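Local coordinates for protein prolyl 4-hydroxylase (Phytophthora capsici LT1534, PDB 6IUQ) that probably hydroxylates proline residues at carbon 4, using an iron(II) centre held in a double-stranded beta-helix core and 2-oxoglutarate as co-substrate, at residues A[24-27]-A[28-32]; A[252-255]-A[256-259]; A[302-305]-A[306-310]. One frame throughout, in Å; residues are numbered along the deposited sequence.

Interaction 1: A[24-27]-A[28-32]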
loop_
_atom_site.group_PDB
_atom_site.type_symbol
_atom_site.label_atom_id
_atom_site.label_comp_id
_atom_site.label_asym_id
_atom_site.label_seq_id
_atom_site.Cartn_x
_atom_site.Cartn_y
_atom_site.Cartn_z
ATOM N N ILE A 24 13.541 5.246 9.234
ATOM C CA ILE A 24 13.671 4.341 8.100
ATOM C C ILE A 24 15.039 3.674 8.126
ATOM O O ILE A 24 15.928 3.999 7.338
ATOM C CB ILE A 24 13.448 5.057 6.752
ATOM C CG1 ILE A 24 12.213 5.952 6.826
ATOM C CG2 ILE A 24 13.277 4.027 5.633
ATOM C CD1 ILE A 24 10.969 5.190 7.264
ATOM N N SER A 25 15.180 2.717 9.036
ATOM C CA SER A 25 16.464 2.099 9.351
ATOM C C SER A 25 16.776 0.892 8.488
ATOM O O SER A 25 15.925 0.412 7.735
ATOM C CB SER A 25 16.489 1.682 10.822
ATOM O OG SER A 25 15.552 0.644 11.053
ATOM N N LYS A 26 18.011 0.415 8.599
ATOM C CA LYS A 26 18.454 -0.827 7.964
ATOM C C LYS A 26 17.536 -2.003 8.319
ATOM O O LYS A 26 17.164 -2.799 7.462
ATOM C CB LYS A 26 19.889 -1.132 8.390
ATOM C CG LYS A 26 20.378 -2.525 8.079
ATOM C CD LYS A 26 20.503 -2.713 6.592
ATOM C CE LYS A 26 21.302 -3.962 6.241
ATOM N NZ LYS A 26 21.365 -4.096 4.758
ATOM N N GLU A 27 17.161 -2.098 9.586
ATOM C CA GLU A 27 16.288 -3.171 10.051
ATOM C C GLU A 27 14.896 -3.089 9.431
ATOM O O GLU A 27 14.321 -4.100 9.014
ATOM C CB GLU A 27 16.183 -3.137 11.576
ATOM C CG GLU A 27 17.551 -3.106 12.287
ATOM C CD GLU A 27 18.020 -1.686 12.626
ATOM O OE1 GLU A 27 17.691 -1.209 13.741
ATOM O OE2 GLU A 27 18.721 -1.058 11.795
ATOM N N VAL A 28 14.362 -1.873 9.390
ATOM C CA VAL A 28 13.077 -1.607 8.775
ATOM C C VAL A 28 13.131 -2.003 7.291
ATOM O O VAL A 28 12.265 -2.726 6.794
ATOM C CB VAL A 28 12.677 -0.110 8.967
ATOM C CG1 VAL A 28 11.653 0.354 7.920
ATOM C CG2 VAL A 28 12.141 0.114 10.383
ATOM N N CYS A 29 14.183 -1.586 6.600
ATOM C CA CYS A 29 14.331 -1.919 5.189
ATOM C C CYS A 29 14.515 -3.414 4.966
ATOM O O CYS A 29 13.988 -3.953 3.994
ATOM C CB CYS A 29 15.494 -1.145 4.569
ATOM S SG CYS A 29 15.132 0.631 4.420
ATOM N N ASP A 30 15.239 -4.092 5.853
ATOM C CA ASP A 30 15.409 -5.539 5.713
ATOM C C ASP A 30 14.071 -6.255 5.879
ATOM O O ASP A 30 13.819 -7.262 5.216
ATOM C CB ASP A 30 16.408 -6.100 6.729
ATOM C CG ASP A 30 17.840 -5.665 6.452
ATOM O OD1 ASP A 30 18.139 -5.211 5.316
ATOM O OD2 ASP A 30 18.671 -5.786 7.390
ATOM N N GLN A 31 13.219 -5.745 6.766
ATOM C CA GLN A 31 11.905 -6.351 6.955
ATOM C C GLN A 31 11.010 -6.117 5.745
ATOM O O GLN A 31 10.301 -7.020 5.303
ATOM C CB GLN A 31 11.217 -5.821 8.207
ATOM C CG GLN A 31 10.097 -6.766 8.649
ATOM C CD GLN A 31 9.215 -6.220 9.753
ATOM O OE1 GLN A 31 9.687 -5.956 10.872
ATOM N NE2 GLN A 31 7.912 -6.067 9.453
ATOM N N LEU A 32 11.040 -4.894 5.219
ATOM C CA LEU A 32 10.267 -4.562 4.035
ATOM C C LEU A 32 10.642 -5.508 2.905
ATOM O O LEU A 32 9.784 -6.109 2.251
ATOM C CB LEU A 32 10.510 -3.105 3.630
ATOM C CG LEU A 32 10.029 -2.716 2.234
ATOM C CD1 LEU A 32 8.507 -2.858 2.144
ATOM C CD2 LEU A 32 10.471 -1.287 1.881
#
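C29 N bonds to S25 O at 2.9 Å, D30 N to K26 O and Q31 N to E27 O, so the first turn of helix 26-35 closes with regular i to i+4 backbone bonds. S25 stands just before this helix as its N-cap. Its hydroxyl lies between its own backbone N and carbonyl carbon (chi1 66°), and from there OG accepts from V28 N at 3.2 Å. The N-H points almost straight at it, at 166°. A methyl of the same valine, V28 CG2, packs against S25 OG at 3.5 Å. The cap thus takes up one of the amide N-H groups of the first turn, which precede the regular i to i+4 bonds. Across the same first turn, K26 and D30 cross obliquely, and K26 also touches H126 of helix 118-126. The lysine chain bends at chi2 (68°) and brings CE to 3.4 Å from D30 OD2. K26 NZ reaches D30 OD1 at 3.5 Å, a salt bridge whose hydrogen bond is weak. On the buried side, I24 CG2 touches C29 SG at 4.1 Å. I24 and C29 also pack on helix 118-126, through A122 and L123. V28 lies on V38 and I40 of strand 37-40, an edge strand of the larger sheet.

Interaction 2: A[252-255]-A[256-259]; sequences ADWF and GFLE
The N-terminus of helix 254-262 brings D253 against G256 and W254 against F257. D253 is the N-cap. Its CG lies anti to the backbone N (chi1 176°), which swings the carboxylate to the start of the helix. OD1 accepts from G256 N at 3.4 Å, a weak bond. The carbonyl of the same aspartate, D253 O, takes a second weak bond from G256 N at 3.2 Å. One amide N-H is therefore shared by two acceptors of one residue. The helix N-terminus probably favours the negative charge of D253. The first regular i to i+4 bonds follow: L258 N to W254 O at 2.9 Å and E259 N to F255 O at 2.7 Å. Beside the cap, W254 and F257 point the same way and form a T-shaped (edge-to-face) pair. The six-membered ring of the tryptophan presents its edge to one face of the phenylalanine, with planes at 88° and centroids 5.5 Å apart. W254 CZ3 stands over that face, toward its rim. W254 CE3 also meets F257 CB at 3.8 Å. F255 lies beside E259, pointing the same way, its CZ 3.8 Å from E259 OE1. The phenyl ring and the carboxylate are turned 31° from each other, and R262 forms a salt bridge with E259 OE2. F257 packs on F318 and L258 on L322 and V325, all of helix 313-328.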
loop_
_atom_site.group_PDB
_atom_site.type_symbol
_atom_site.label_atom_id
_atom_site.label_comp_id
_atom_site.label_asym_id
_atom_site.label_seq_id
_atom_site.Cartn_x
_atom_site.Cartn_y
_atom_site.Cartn_z
ATOM N N ALA A 252 13.221 -31.145 -3.470
ATOM C CA ALA A 252 13.473 -31.623 -2.110
ATOM C C ALA A 252 13.235 -30.535 -1.067
ATOM O O ALA A 252 13.502 -30.741 0.116
ATOM C CB ALA A 252 14.893 -32.154 -1.995
ATOM N N ASP A 253 12.724 -29.387 -1.517
ATOM C CA ASP A 253 12.561 -28.194 -0.679
ATOM C C ASP A 253 11.524 -27.259 -1.299
ATOM O O ASP A 253 11.882 -26.209 -1.851
ATOM C CB ASP A 253 13.905 -27.454 -0.508
ATOM C CG ASP A 253 13.778 -26.139 0.291
ATOM O OD1 ASP A 253 12.871 -26.028 1.149
ATOM O OD2 ASP A 253 14.599 -25.216 0.062
ATOM N N TRP A 254 10.248 -27.636 -1.212
ATOM C CA TRP A 254 9.184 -26.814 -1.776
ATOM C C TRP A 254 9.086 -25.450 -1.129
ATOM O O TRP A 254 8.598 -24.509 -1.750
ATOM C CB TRP A 254 7.840 -27.521 -1.669
ATOM C CG TRP A 254 7.731 -28.584 -2.696
ATOM C CD1 TRP A 254 7.563 -29.924 -2.485
ATOM C CD2 TRP A 254 7.830 -28.407 -4.114
ATOM N NE1 TRP A 254 7.536 -30.592 -3.691
ATOM C CE2 TRP A 254 7.695 -29.682 -4.705
ATOM C CE3 TRP A 254 8.006 -27.295 -4.941
ATOM C CZ2 TRP A 254 7.736 -29.871 -6.085
ATOM C CZ3 TRP A 254 8.046 -27.483 -6.304
ATOM C CH2 TRP A 254 7.912 -28.763 -6.868
ATOM N N PHE A 255 9.555 -25.347 0.112
ATOM C CA PHE A 255 9.514 -24.097 0.845
ATOM C C PHE A 255 10.250 -23.011 0.061
ATOM O O PHE A 255 9.758 -21.890 -0.075
ATOM C CB PHE A 255 10.119 -24.281 2.234
ATOM C CG PHE A 255 10.238 -23.005 3.022
ATOM C CD1 PHE A 255 9.119 -22.426 3.605
ATOM C CD2 PHE A 255 11.473 -22.387 3.180
ATOM C CE1 PHE A 255 9.226 -21.243 4.337
ATOM C CE2 PHE A 255 11.596 -21.217 3.910
ATOM C CZ PHE A 255 10.467 -20.636 4.491
ATOM N N GLY A 256 11.411 -23.361 -0.480
ATOM C CA GLY A 256 12.213 -22.413 -1.236
ATOM C C GLY A 256 11.484 -21.888 -2.457
ATOM O O GLY A 256 11.550 -20.709 -2.778
ATOM N N PHE A 257 10.783 -22.784 -3.133
ATOM C CA PHE A 257 9.950 -22.447 -4.268
ATOM C C PHE A 257 8.773 -21.550 -3.858
ATOM O O PHE A 257 8.472 -20.575 -4.544
ATOM C CB PHE A 257 9.437 -23.737 -4.922
ATOM C CG PHE A 257 8.350 -23.525 -5.940
ATOM C CD1 PHE A 257 7.017 -23.473 -5.558
ATOM C CD2 PHE A 257 8.664 -23.392 -7.285
ATOM C CE1 PHE A 257 6.012 -23.278 -6.500
ATOM C CE2 PHE A 257 7.666 -23.208 -8.233
ATOM C CZ PHE A 257 6.338 -23.151 -7.843
ATOM N N LEU A 258 8.092 -21.891 -2.766
ATOM C CA LEU A 258 6.984 -21.062 -2.285
ATOM C C LEU A 258 7.493 -19.690 -1.855
ATOM O O LEU A 258 6.830 -18.678 -2.082
ATOM C CB LEU A 258 6.256 -21.747 -1.129
ATOM C CG LEU A 258 5.544 -23.019 -1.600
ATOM C CD1 LEU A 258 4.868 -23.786 -0.455
ATOM C CD2 LEU A 258 4.541 -22.657 -2.692
ATOM N N GLU A 259 8.690 -19.667 -1.264
ATOM C CA GLU A 259 9.299 -18.437 -0.787
ATOM C C GLU A 259 9.650 -17.477 -1.943
ATOM O O GLU A 259 9.421 -16.272 -1.832
ATOM C CB GLU A 259 10.532 -18.773 0.060
ATOM C CG GLU A 259 10.993 -17.681 1.016
ATOM C CD GLU A 259 10.068 -17.449 2.221
ATOM O OE1 GLU A 259 8.906 -17.934 2.266
ATOM O OE2 GLU A 259 10.526 -16.750 3.138
#

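Interaction 3: A[302-305]-A[306-310]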
loop_
_atom_site.group_PDB
_atom_site.type_symbol
_atom_site.label_atom_id
_atom_site.label_comp_id
_atom_site.label_asym_id
_atom_site.label_seq_id
_atom_site.Cartn_x
_atom_site.Cartn_y
_atom_site.Cartn_z
ATOM N N HIS A 302 -14.763 -10.450 -12.354
ATOM C CA HIS A 302 -14.238 -11.463 -11.434
ATOM C C HIS A 302 -14.753 -12.855 -11.793
ATOM O O HIS A 302 -13.997 -13.830 -11.936
ATOM C CB HIS A 302 -14.635 -11.099 -10.004
ATOM C CG HIS A 302 -14.473 -12.210 -9.025
ATOM N ND1 HIS A 302 -13.361 -12.338 -8.217
ATOM C CD2 HIS A 302 -15.290 -13.246 -8.706
ATOM C CE1 HIS A 302 -13.499 -13.403 -7.444
ATOM N NE2 HIS A 302 -14.662 -13.970 -7.721
ATOM N N GLU A 303 -16.067 -12.922 -11.924
ATOM C CA GLU A 303 -16.784 -14.123 -12.307
ATOM C C GLU A 303 -16.211 -14.769 -13.569
ATOM O O GLU A 303 -15.976 -15.978 -13.615
ATOM C CB GLU A 303 -18.246 -13.743 -12.497
ATOM C CG GLU A 303 -19.194 -14.821 -12.865
ATOM C CD GLU A 303 -20.614 -14.287 -12.839
ATOM O OE1 GLU A 303 -21.244 -14.213 -13.921
ATOM O OE2 GLU A 303 -21.074 -13.907 -11.735
ATOM N N THR A 304 -15.976 -13.953 -14.587
ATOM C CA THR A 304 -15.363 -14.413 -15.833
ATOM C C THR A 304 -13.919 -14.908 -15.658
ATOM O O THR A 304 -13.541 -15.936 -16.216
ATOM C CB THR A 304 -15.370 -13.289 -16.878
ATOM O OG1 THR A 304 -16.723 -12.913 -17.164
ATOM C CG2 THR A 304 -14.698 -13.739 -18.150
ATOM N N HIS A 305 -13.116 -14.168 -14.895
ATOM C CA HIS A 305 -11.731 -14.553 -14.639
ATOM C C HIS A 305 -11.653 -15.888 -13.897
ATOM O O HIS A 305 -10.868 -16.769 -14.247
ATOM C CB HIS A 305 -11.014 -13.461 -13.845
ATOM C CG HIS A 305 -9.565 -13.752 -13.592
ATOM N ND1 HIS A 305 -9.140 -14.790 -12.785
ATOM C CD2 HIS A 305 -8.440 -13.138 -14.032
ATOM C CE1 HIS A 305 -7.820 -14.806 -12.746
ATOM N NE2 HIS A 305 -7.370 -13.816 -13.495
ATOM N N VAL A 306 -12.490 -16.043 -12.885
ATOM C CA VAL A 306 -12.515 -17.262 -12.088
ATOM C C VAL A 306 -12.857 -18.480 -12.947
ATOM O O VAL A 306 -12.304 -19.572 -12.753
ATOM C CB VAL A 306 -13.536 -17.117 -10.907
ATOM C CG1 VAL A 306 -13.964 -18.460 -10.365
ATOM C CG2 VAL A 306 -12.953 -16.263 -9.814
ATOM N N GLU A 307 -13.772 -18.304 -13.898
ATOM C CA GLU A 307 -14.172 -19.421 -14.749
ATOM C C GLU A 307 -13.093 -19.729 -15.799
ATOM O O GLU A 307 -12.848 -20.888 -16.093
ATOM C CB GLU A 307 -15.519 -19.138 -15.423
ATOM C CG GLU A 307 -15.969 -20.223 -16.411
ATOM C CD GLU A 307 -16.214 -21.581 -15.765
ATOM O OE1 GLU A 307 -16.488 -21.636 -14.545
ATOM O OE2 GLU A 307 -16.127 -22.606 -16.477
ATOM N N ASN A 308 -12.455 -18.693 -16.349
ATOM C CA ASN A 308 -11.295 -18.860 -17.244
ATOM C C ASN A 308 -10.165 -19.646 -16.588
ATOM O O ASN A 308 -9.555 -20.507 -17.210
ATOM C CB ASN A 308 -10.750 -17.507 -17.687
ATOM C CG ASN A 308 -11.657 -16.803 -18.678
ATOM O OD1 ASN A 308 -12.526 -17.426 -19.297
ATOM N ND2 ASN A 308 -11.444 -15.503 -18.853
ATOM N N VAL A 309 -9.894 -19.353 -15.322
ATOM C CA VAL A 309 -8.922 -20.128 -14.590
ATOM C C VAL A 309 -9.374 -21.573 -14.502
ATOM O O VAL A 309 -8.589 -22.470 -14.796
ATOM C CB VAL A 309 -8.673 -19.560 -13.176
ATOM C CG1 VAL A 309 -7.923 -20.564 -12.325
ATOM C CG2 VAL A 309 -7.896 -18.255 -13.267
ATOM N N LYS A 310 -10.632 -21.811 -14.130
ATOM C CA LYS A 310 -11.117 -23.188 -13.959
ATOM C C LYS A 310 -11.088 -23.991 -15.268
ATOM O O LYS A 310 -10.891 -25.207 -15.246
ATOM C CB LYS A 310 -12.538 -23.207 -13.377
ATOM C CG LYS A 310 -12.630 -22.593 -11.981
ATOM C CD LYS A 310 -13.906 -22.996 -11.244
ATOM C CE LYS A 310 -14.157 -22.088 -10.032
ATOM N NZ LYS A 310 -12.982 -22.043 -9.087
#
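V306 packs over the imidazole of H302, one turn earlier in helix 296-311. From the backbone outward, V306 CB lies 3.5 Å from H302 O, the carbonyl that also accepts from V306 N at 2.8 Å. CG2 branches beside the backbone N and anti to the carbonyl carbon, which turns it back toward the preceding turn. There it sits 3.4 Å from H302 O and 3.5 Å from H302 NE2. The methyl stands over one face of the ring, toward its rim, in a CH-pi contact. Its carbon is 3.8 Å from the ring centroid and 24° off the normal. R272 hydrogen-bonds to H302 ND1, which probably helps fix the turn of the ring. The next pair along, H305 and V309, meets differently. V309 CG2 comes obliquely to the imidazole, 3.5 Å from H305 CE1. This contact buries H305 ND1, for which the model contains no polar partner. On the outer side, T304 and N308 lie side by side, with CG2 of the threonine 3.8 Å from N308 ND2. T304 OG1 turns back to K300 O, and E307 pairs with R311. Backbone i to i+4 bonds run through the whole segment. H302 rests on E276, Y279 and L283 of helix 276-287, V306 also touches E276, and V309 reaches I319 of helix 313-328.

The three contacts follow one another along the chain, each within its own helix. Interaction 1 starts helix 26-35, interaction 2 starts helix 254-262, and interaction 3 lies within helix 296-311. The centres of interactions 1 and 2 are about 24 Å apart, and those of 2 and 3 about 27 Å. Interactions 1 and 3 lie on opposite sides of the chain's centre, their centres about 38 Å apart. None of the three touches another. Interaction 1 lies in a helix packed on the larger core sheet. Interactions 2 and 3 belong to a helical part after the last core strand, 224-232, and both pack on helix 313-328. The iron ligands H156, D158 and H215 lie in none of them.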